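Local coordinates for Nitrate/nitrite binding protein NrtA (Synechocystis sp., PDB 2G29) that binds nitrate outside the inner membrane as the solute-binding component of the NrtABCD ABC transporter, which takes up nitrate and probably nitrite, at residues A258-M261 / A262-A266; K276-M279 / C280-S284. All blocks are in the same frame, centred on the assembly; numbering follows the deposited sequence.

Contact 1: residues A258-M261 / A262-A266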
ATOM      1  N   ALA A 258      -4.617   9.900  19.934  1.00 15.58           N
ATOM      2  CA  ALA A 258      -4.659  11.227  19.353  1.00 14.75           C
ATOM      3  C   ALA A 258      -4.169  11.218  17.899  1.00 14.96           C
ATOM      4  O   ALA A 258      -4.797  11.826  17.022  1.00 16.14           O
ATOM      5  CB  ALA A 258      -3.840  12.197  20.214  1.00 15.93           C
ATOM      6  N   LEU A 259      -3.071  10.507  17.628  1.00 13.73           N
ATOM      7  CA  LEU A 259      -2.563  10.411  16.249  1.00 14.55           C
ATOM      8  C   LEU A 259      -3.599   9.726  15.353  1.00 13.73           C
ATOM      9  O   LEU A 259      -3.816  10.151  14.209  1.00 14.13           O
ATOM     10  CB  LEU A 259      -1.270   9.591  16.176  1.00 15.14           C
ATOM     11  CG  LEU A 259       0.021  10.179  16.701  1.00 14.24           C
ATOM     12  CD1 LEU A 259       1.107   9.120  16.477  1.00 15.38           C
ATOM     13  CD2 LEU A 259       0.363  11.483  15.959  1.00 15.11           C
ATOM     14  N   LEU A 260      -4.212   8.639  15.848  1.00 13.58           N
ATOM     15  CA  LEU A 260      -5.190   7.896  15.078  1.00 13.43           C
ATOM     16  C   LEU A 260      -6.383   8.754  14.721  1.00 13.73           C
ATOM     17  O   LEU A 260      -6.834   8.733  13.609  1.00 13.99           O
ATOM     18  CB  LEU A 260      -5.641   6.642  15.834  1.00 15.69           C
ATOM     19  CG  LEU A 260      -5.589   5.278  15.152  1.00 21.69           C
ATOM     20  CD1 LEU A 260      -6.460   4.324  15.954  1.00 16.46           C
ATOM     21  CD2 LEU A 260      -5.982   5.319  13.664  1.00 14.53           C
ATOM     22  N   MET A 261      -6.897   9.518  15.689  1.00 13.62           N
ATOM     23  CA  MET A 261      -8.043  10.370  15.388  1.00 14.73           C
ATOM     24  C   MET A 261      -7.640  11.440  14.366  1.00 14.13           C
ATOM     25  O   MET A 261      -8.427  11.744  13.471  1.00 14.72           O
ATOM     26  CB  MET A 261      -8.575  11.023  16.666  1.00 15.51           C
ATOM     27  CG  MET A 261      -9.169   9.981  17.627  1.00 15.12           C
ATOM     28  SD  MET A 261     -10.018  10.713  19.086  1.00 17.84           S
ATOM     29  CE  MET A 261      -8.720  11.347  19.841  1.00 17.48           C
ATOM     30  N   ALA A 262      -6.440  11.994  14.485  1.00 15.02           N
ATOM     31  CA  ALA A 262      -5.986  12.993  13.519  1.00 15.06           C
ATOM     32  C   ALA A 262      -5.903  12.375  12.128  1.00 14.18           C
ATOM     33  O   ALA A 262      -6.332  12.987  11.146  1.00 15.65           O
ATOM     34  CB  ALA A 262      -4.639  13.536  13.917  1.00 14.87           C
ATOM     35  N   VAL A 263      -5.378  11.149  12.048  1.00 15.37           N
ATOM     36  CA  VAL A 263      -5.284  10.483  10.741  1.00 14.66           C
ATOM     37  C   VAL A 263      -6.678  10.173  10.153  1.00 14.06           C
ATOM     38  O   VAL A 263      -6.905  10.307   8.959  1.00 13.93           O
ATOM     39  CB  VAL A 263      -4.436   9.185  10.860  1.00 14.97           C
ATOM     40  CG1 VAL A 263      -4.559   8.319   9.589  1.00 15.16           C
ATOM     41  CG2 VAL A 263      -2.948   9.566  11.050  1.00 14.85           C
ATOM     42  N   MET A 264      -7.625   9.757  10.986  1.00 13.22           N
ATOM     43  CA  MET A 264      -8.972   9.484  10.516  1.00 15.11           C
ATOM     44  C   MET A 264      -9.641  10.747   9.954  1.00 15.02           C
ATOM     45  O   MET A 264     -10.318  10.702   8.918  1.00 16.02           O
ATOM     46  CB  MET A 264      -9.828   8.985  11.666  1.00 17.94           C
ATOM     47  CG  MET A 264      -9.533   7.597  12.073  1.00 18.47           C
ATOM     48  SD  MET A 264     -10.591   7.124  13.467  1.00 22.91           S
ATOM     49  CE  MET A 264     -10.032   5.557  13.627  1.00 20.30           C
ATOM     50  N   GLU A 265      -9.487  11.868  10.658  1.00 16.44           N
ATOM     51  CA  GLU A 265     -10.094  13.095  10.144  1.00 16.91           C
ATOM     52  C   GLU A 265      -9.400  13.487   8.843  1.00 16.07           C
ATOM     53  O   GLU A 265     -10.051  13.932   7.925  1.00 15.95           O
ATOM     54  CB  GLU A 265      -9.981  14.230  11.152  1.00 19.99           C
ATOM     55  CG  GLU A 265     -10.909  14.070  12.358  1.00 24.41           C
ATOM     56  CD  GLU A 265     -11.555  15.389  12.722  1.00 27.02           C
ATOM     57  OE1 GLU A 265     -10.819  16.327  13.075  1.00 29.18           O
ATOM     58  OE2 GLU A 265     -12.796  15.488  12.639  1.00 32.38           O
ATOM     59  N   ALA A 266      -8.085  13.286   8.759  1.00 15.77           N
ATOM     60  CA  ALA A 266      -7.397  13.634   7.516  1.00 15.13           C
ATOM     61  C   ALA A 266      -7.874  12.720   6.403  1.00 15.13           C
ATOM     62  O   ALA A 266      -7.986  13.139   5.235  1.00 15.83           O
ATOM     63  CB  ALA A 266      -5.882  13.526   7.693  1.00 15.17           C
TER
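Met261 offers its carbonyl O to the backbone N of Glu265, one helical turn on, at 3.0 Å. Its own chain folds at the last torsion (chi3 -68°), and a thioether flexible enough to do so suits its place against Ala370 and Ala373 of helix 364-373. Ala262, next in sequence, turns to another side, towards Tyr57 and Tyr60, where a lone methyl lets those rings come close; its N bonds to Ala258 O at 3.0 Å. Leu260 and Met264 meet through their methyl ends, CD2 of Leu260 lying 4.1 Å from CE of Met264. Met264 reaches that far because its chain runs straight beyond CG (chi2 179°), carrying the sulfur and terminal methyl out from the helix, while CG stays 3.3 Å from the carbonyl O of Leu260. The backbones of the same two residues are tied together, since Met264 N donates to Leu260 O at 2.9 Å. Helix 364-373 receives Met264 too, through Ala370 and Trp367. Val263 faces Leu48 of helix 46-53, its CG2 resting 3.3 Å from Leu259 O, which also accepts the bond from Val263 N. The carboxylate of Glu265 forms a salt bridge with Lys59. The stretch is a regular alpha-helical segment of i to i+4 bonds, part of a largely buried helix packed against helices 46-53, 56-59 and 364-373 and adjoining loops in the alpha/beta fold of a periplasmic binding protein.

Contact 2: residues K276-M279 / C280-S284; sequences KEEM and CQILS
The carbonyl O of Met279 receives the backbone N-H of Leu283 at 2.9 Å, in the carbonyl plane and with an N-H...O angle of 165°. Leu283 also lays its side chain back over this bond: CG sits 3.2 Å from Met279 O, and CD1 comes within 4.1 Å of Met279 CG. Met279 holds its CG anti to the backbone N (chi1 -177°), which sends the chain along the helix flank, and a bend at the sulfur then brings CE to 4.0 Å from Cys280 SG. Shortening Leu283 to an alanine would probably leave Met279 CG without its methyl partner and open a gap facing Ala46. Next to this pair on the helix, Ile282 puts CD1 4.2 Å from CG of Glu278, its CG1 set beside its own backbone N (chi1 -68°), so a branched apolar chain lies beside the aliphatic part of an acid whose carboxylate is paired with Lys54. The chain of Lys276, itself buried, packs on Met319 while NZ bonds to Ser300 O. Thus Met279, Ile282 and Leu283 give hydrocarbon and sulfur to helix 46-53, and Met279 does the same for helix 253-271, whereas the charged ends of Glu278 and Lys276 find partners beyond the helix; burial is therefore likely to cost little in unmet polarity.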
ATOM      1  N   LYS A 276      -9.992  17.162  -3.485  1.00 15.37           N
ATOM      2  CA  LYS A 276      -8.931  16.510  -4.259  1.00 16.08           C
ATOM      3  C   LYS A 276      -7.959  17.496  -4.909  1.00 16.57           C
ATOM      4  O   LYS A 276      -6.764  17.250  -4.947  1.00 16.36           O
ATOM      5  CB  LYS A 276      -9.532  15.596  -5.325  1.00 16.78           C
ATOM      6  CG  LYS A 276     -10.304  14.389  -4.769  1.00 18.18           C
ATOM      7  CD  LYS A 276      -9.383  13.431  -3.994  1.00 19.27           C
ATOM      8  CE  LYS A 276     -10.140  12.170  -3.471  1.00 20.13           C
ATOM      9  NZ  LYS A 276     -10.751  11.303  -4.542  1.00 21.89           N
ATOM     10  N   GLU A 277      -8.459  18.626  -5.417  1.00 16.24           N
ATOM     11  CA  GLU A 277      -7.571  19.600  -6.042  1.00 17.35           C
ATOM     12  C   GLU A 277      -6.554  20.117  -5.026  1.00 16.76           C
ATOM     13  O   GLU A 277      -5.332  20.109  -5.246  1.00 15.34           O
ATOM     14  CB  GLU A 277      -8.416  20.745  -6.611  1.00 20.21           C
ATOM     15  CG  GLU A 277      -9.444  20.283  -7.638  1.00 28.42           C
ATOM     16  CD  GLU A 277     -10.600  21.241  -7.828  1.00 31.29           C
ATOM     17  OE1 GLU A 277     -11.400  21.451  -6.870  1.00 34.60           O
ATOM     18  OE2 GLU A 277     -10.722  21.790  -8.949  1.00 35.46           O
ATOM     19  N   GLU A 278      -7.061  20.588  -3.890  1.00 16.18           N
ATOM     20  CA  GLU A 278      -6.201  21.097  -2.856  1.00 16.67           C
ATOM     21  C   GLU A 278      -5.233  20.027  -2.353  1.00 15.25           C
ATOM     22  O   GLU A 278      -4.056  20.308  -2.156  1.00 16.32           O
ATOM     23  CB  GLU A 278      -7.035  21.659  -1.702  1.00 17.05           C
ATOM     24  CG  GLU A 278      -6.181  22.437  -0.741  1.00 16.90           C
ATOM     25  CD  GLU A 278      -6.936  22.932   0.502  1.00 16.43           C
ATOM     26  OE1 GLU A 278      -8.177  22.877   0.525  1.00 20.61           O
ATOM     27  OE2 GLU A 278      -6.246  23.372   1.427  1.00 21.41           O
ATOM     28  N   MET A 279      -5.719  18.805  -2.174  1.00 15.26           N
ATOM     29  CA  MET A 279      -4.850  17.720  -1.715  1.00 15.62           C
ATOM     30  C   MET A 279      -3.659  17.564  -2.648  1.00 14.62           C
ATOM     31  O   MET A 279      -2.531  17.502  -2.212  1.00 13.51           O
ATOM     32  CB  MET A 279      -5.637  16.412  -1.677  1.00 15.64           C
ATOM     33  CG  MET A 279      -4.831  15.248  -1.135  1.00 13.62           C
ATOM     34  SD  MET A 279      -5.718  13.697  -1.170  1.00 16.14           S
ATOM     35  CE  MET A 279      -5.511  13.261  -2.897  1.00 15.73           C
ATOM     36  N   CYS A 280      -3.933  17.508  -3.940  1.00 13.92           N
ATOM     37  CA  CYS A 280      -2.889  17.322  -4.917  1.00 13.17           C
ATOM     38  C   CYS A 280      -1.963  18.528  -5.042  1.00 14.04           C
ATOM     39  O   CYS A 280      -0.771  18.370  -5.335  1.00 14.53           O
ATOM     40  CB  CYS A 280      -3.505  16.927  -6.254  1.00 14.28           C
ATOM     41  SG  CYS A 280      -4.248  15.238  -6.175  1.00 15.00           S
ATOM     42  N   GLN A 281      -2.488  19.740  -4.853  1.00 14.23           N
ATOM     43  CA  GLN A 281      -1.584  20.907  -4.875  1.00 15.50           C
ATOM     44  C   GLN A 281      -0.575  20.786  -3.730  1.00 13.52           C
ATOM     45  O   GLN A 281       0.609  21.080  -3.883  1.00 14.87           O
ATOM     46  CB  GLN A 281      -2.340  22.207  -4.670  1.00 16.23           C
ATOM     47  CG  GLN A 281      -3.258  22.565  -5.801  1.00 17.77           C
ATOM     48  CD  GLN A 281      -4.015  23.840  -5.469  1.00 21.41           C
ATOM     49  OE1 GLN A 281      -4.505  23.999  -4.352  1.00 20.82           O
ATOM     50  NE2 GLN A 281      -4.100  24.757  -6.430  1.00 22.56           N
ATOM     51  N   ILE A 282      -1.065  20.355  -2.567  1.00 14.58           N
ATOM     52  CA  ILE A 282      -0.223  20.169  -1.402  1.00 14.49           C
ATOM     53  C   ILE A 282       0.804  19.074  -1.662  1.00 13.74           C
ATOM     54  O   ILE A 282       1.994  19.299  -1.474  1.00 15.17           O
ATOM     55  CB  ILE A 282      -1.078  19.810  -0.162  1.00 15.22           C
ATOM     56  CG1 ILE A 282      -1.934  21.015   0.266  1.00 16.30           C
ATOM     57  CG2 ILE A 282      -0.178  19.436   1.016  1.00 14.67           C
ATOM     58  CD1 ILE A 282      -3.014  20.666   1.324  1.00 18.39           C
ATOM     59  N   LEU A 283       0.357  17.913  -2.147  1.00 14.44           N
ATOM     60  CA  LEU A 283       1.310  16.833  -2.393  1.00 13.86           C
ATOM     61  C   LEU A 283       2.371  17.196  -3.440  1.00 14.32           C
ATOM     62  O   LEU A 283       3.519  16.754  -3.369  1.00 13.56           O
ATOM     63  CB  LEU A 283       0.562  15.580  -2.845  1.00 14.19           C
ATOM     64  CG  LEU A 283      -0.474  15.060  -1.831  1.00 15.38           C
ATOM     65  CD1 LEU A 283      -1.192  13.846  -2.384  1.00 15.37           C
ATOM     66  CD2 LEU A 283       0.206  14.741  -0.486  1.00 14.68           C
ATOM     67  N   SER A 284       1.985  18.016  -4.412  1.00 13.95           N
ATOM     68  CA  SER A 284       2.883  18.388  -5.484  1.00 14.94           C
ATOM     69  C   SER A 284       4.076  19.256  -5.078  1.00 15.03           C
ATOM     70  O   SER A 284       5.121  19.209  -5.709  1.00 15.14           O
ATOM     71  CB  SER A 284       2.062  19.092  -6.585  1.00 15.45           C
ATOM     72  OG  SER A 284       2.901  19.562  -7.630  1.00 20.12           O
TER

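In the fold
Contact 1 lies in the middle of helix 253-271 and contact 2 spans helix 276-284, the next helix along the chain, so the two come in series. Their centres are 19 Å apart and their nearest atoms about 7 Å, with no touch between them. The helices nonetheless meet: Met279 and Glu278 pack on Trp269 near the end of the earlier helix. Helix 46-53 is common ground, receiving Val263 and Ala266 from contact 1 and Met279, Ile282 and Leu283 from contact 2. Both contacts lie near the nitrate-binding residues without contributing one, with Val263 about 10 Å from Lys240 and Met279 about 12 Å from Gln126, side chain to side chain.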